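Local coordinates for protein tryptophanyl-tRNA synthetase (Mycoplasma pneumoniae, PDB 2YY5) that probably catalyses the ATP-dependent attachment of L-tryptophan to tRNA(Trp), as a homodimeric aminoacyl-tRNA synthetase of class I, at residues B[280-283]-B[284-288]. The protein carries 1 engineered substitution. Sequence-based numbering, arbitrary orientation.
Sequences STKS and YLDLK
A capping box formed by S283 and D286 opens the long helix 284-308, with each residue's side chain answering the other's backbone N-H. The stronger half is the bond from S283 N to D286 OD1, 2.8 Å long with an N-H...O angle of 153°. It reaches the carboxylate oxygen on its anti side, 26° out of the carboxylate plane. D286 is placed for this by its first torsion (chi1 -70°), which sets CG opposite the carbonyl carbon and swings the carboxylate back toward the chain leading into the helix.

In return S283, the N-cap residue, turns OG between its own N and carbonyl carbon, over the first turn. The N-H of D286 is shared between two acceptors of this residue, with a shorter hydrogen bond of 2.9 Å from D286 N to S283 O and a weak one of 3.3 Å from D286 N to S283 OG. OG also accepts a weak, quite bent bond from L285 N, and L287 N adds a longer, weak bond to S283 O. S283 thus offers acceptors to the amides of L285, D286 and L287, mostly through weak bonds, and the negative carboxylate beside this N-terminus would be expected to interact favourably with the helix dipole.

Aliphatic groups border the box. K282 CB packs against D286 OD1, the two side chains crossing nearly at right angles, while K282 NZ stays 5.4 Å from that oxygen, too far for a salt bridge. L285 brings CD2 alongside S283 OG and CB. The capped end lies far from the aminoacyl-adenylate analogue, in the helical C-terminal part of the chain, where Y284 turns away from the box to pack on V248 and hydrogen-bonds through OH to D233, and L287 packs on V248 and L252 of helix 246-259.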
loop_
_atom_site.group_PDB
_atom_site.type_symbol
_atom_site.label_atom_id
_atom_site.label_comp_id
_atom_site.label_asym_id
_atom_site.label_seq_id
_atom_site.Cartn_x
_atom_site.Cartn_y
_atom_site.Cartn_z
ATOM N N SER B 280 -24.280 47.525 -6.339
ATOM C CA SER B 280 -25.191 48.218 -5.445
ATOM C C SER B 280 -26.525 48.558 -6.117
ATOM O O SER B 280 -27.588 48.412 -5.508
ATOM C CB SER B 280 -24.527 49.498 -4.942
ATOM O OG SER B 280 -25.068 49.896 -3.701
ATOM N N THR B 281 -26.468 49.001 -7.372
ATOM C CA THR B 281 -27.673 49.380 -8.106
ATOM C C THR B 281 -28.024 48.429 -9.247
ATOM O O THR B 281 -28.775 48.799 -10.152
ATOM C CB THR B 281 -27.525 50.787 -8.727
ATOM O OG1 THR B 281 -26.564 50.742 -9.792
ATOM C CG2 THR B 281 -27.064 51.787 -7.677
ATOM N N LYS B 282 -27.501 47.209 -9.206
ATOM C CA LYS B 282 -27.763 46.257 -10.282
ATOM C C LYS B 282 -28.461 44.974 -9.844
ATOM O O LYS B 282 -28.518 44.657 -8.655
ATOM C CB LYS B 282 -26.446 45.944 -10.995
ATOM C CG LYS B 282 -25.760 47.204 -11.496
ATOM C CD LYS B 282 -24.400 46.939 -12.082
ATOM C CE LYS B 282 -23.763 48.241 -12.547
ATOM N NZ LYS B 282 -24.544 48.890 -13.627
ATOM N N SER B 283 -28.990 44.241 -10.821
ATOM C CA SER B 283 -29.715 42.999 -10.565
ATOM C C SER B 283 -28.817 41.776 -10.498
ATOM O O SER B 283 -27.646 41.828 -10.880
ATOM C CB SER B 283 -30.745 42.766 -11.662
ATOM O OG SER B 283 -30.095 42.472 -12.884
ATOM N N TYR B 284 -29.379 40.673 -10.010
ATOM C CA TYR B 284 -28.644 39.417 -9.916
ATOM C C TYR B 284 -28.251 38.992 -11.330
ATOM O O TYR B 284 -27.228 38.340 -11.542
ATOM C CB TYR B 284 -29.516 38.330 -9.280
ATOM C CG TYR B 284 -29.664 38.417 -7.771
ATOM C CD1 TYR B 284 -30.416 37.469 -7.077
ATOM C CD2 TYR B 284 -29.019 39.413 -7.035
ATOM C CE1 TYR B 284 -30.520 37.502 -5.692
ATOM C CE2 TYR B 284 -29.115 39.454 -5.647
ATOM C CZ TYR B 284 -29.865 38.491 -4.981
ATOM O OH TYR B 284 -29.945 38.501 -3.604
ATOM N N LEU B 285 -29.063 39.371 -12.307
ATOM C CA LEU B 285 -28.757 39.007 -13.679
ATOM C C LEU B 285 -27.489 39.721 -14.136
ATOM O O LEU B 285 -26.738 39.189 -14.948
ATOM C CB LEU B 285 -29.930 39.349 -14.604
ATOM C CG LEU B 285 -31.327 38.944 -14.113
ATOM C CD1 LEU B 285 -31.309 37.530 -13.523
ATOM C CD2 LEU B 285 -31.786 39.941 -13.062
ATOM N N ASP B 286 -27.243 40.915 -13.604
ATOM C CA ASP B 286 -26.053 41.687 -13.960
ATOM C C ASP B 286 -24.800 41.014 -13.415
ATOM O O ASP B 286 -23.714 41.135 -13.983
ATOM C CB ASP B 286 -26.160 43.105 -13.400
ATOM C CG ASP B 286 -27.217 43.931 -14.104
ATOM O OD1 ASP B 286 -27.951 44.671 -13.416
ATOM O OD2 ASP B 286 -27.308 43.852 -15.345
ATOM N N LEU B 287 -24.968 40.309 -12.300
ATOM C CA LEU B 287 -23.877 39.589 -11.658
ATOM C C LEU B 287 -23.544 38.346 -12.476
ATOM O O LEU B 287 -22.373 38.057 -12.729
ATOM C CB LEU B 287 -24.276 39.191 -10.226
ATOM C CG LEU B 287 -23.343 38.303 -9.393
ATOM C CD1 LEU B 287 -21.967 38.943 -9.257
ATOM C CD2 LEU B 287 -23.958 38.081 -8.022
ATOM N N LYS B 288 -24.576 37.614 -12.892
ATOM C CA LYS B 288 -24.373 36.405 -13.688
ATOM C C LYS B 288 -23.695 36.743 -15.003
ATOM O O LYS B 288 -22.836 36.000 -15.482
ATOM C CB LYS B 288 -25.704 35.708 -13.953
ATOM C CG LYS B 288 -26.260 34.988 -12.743
ATOM C CD LYS B 288 -27.587 34.304 -13.043
ATOM C CE LYS B 288 -28.070 33.513 -11.829
ATOM N NZ LYS B 288 -29.407 32.909 -12.045
#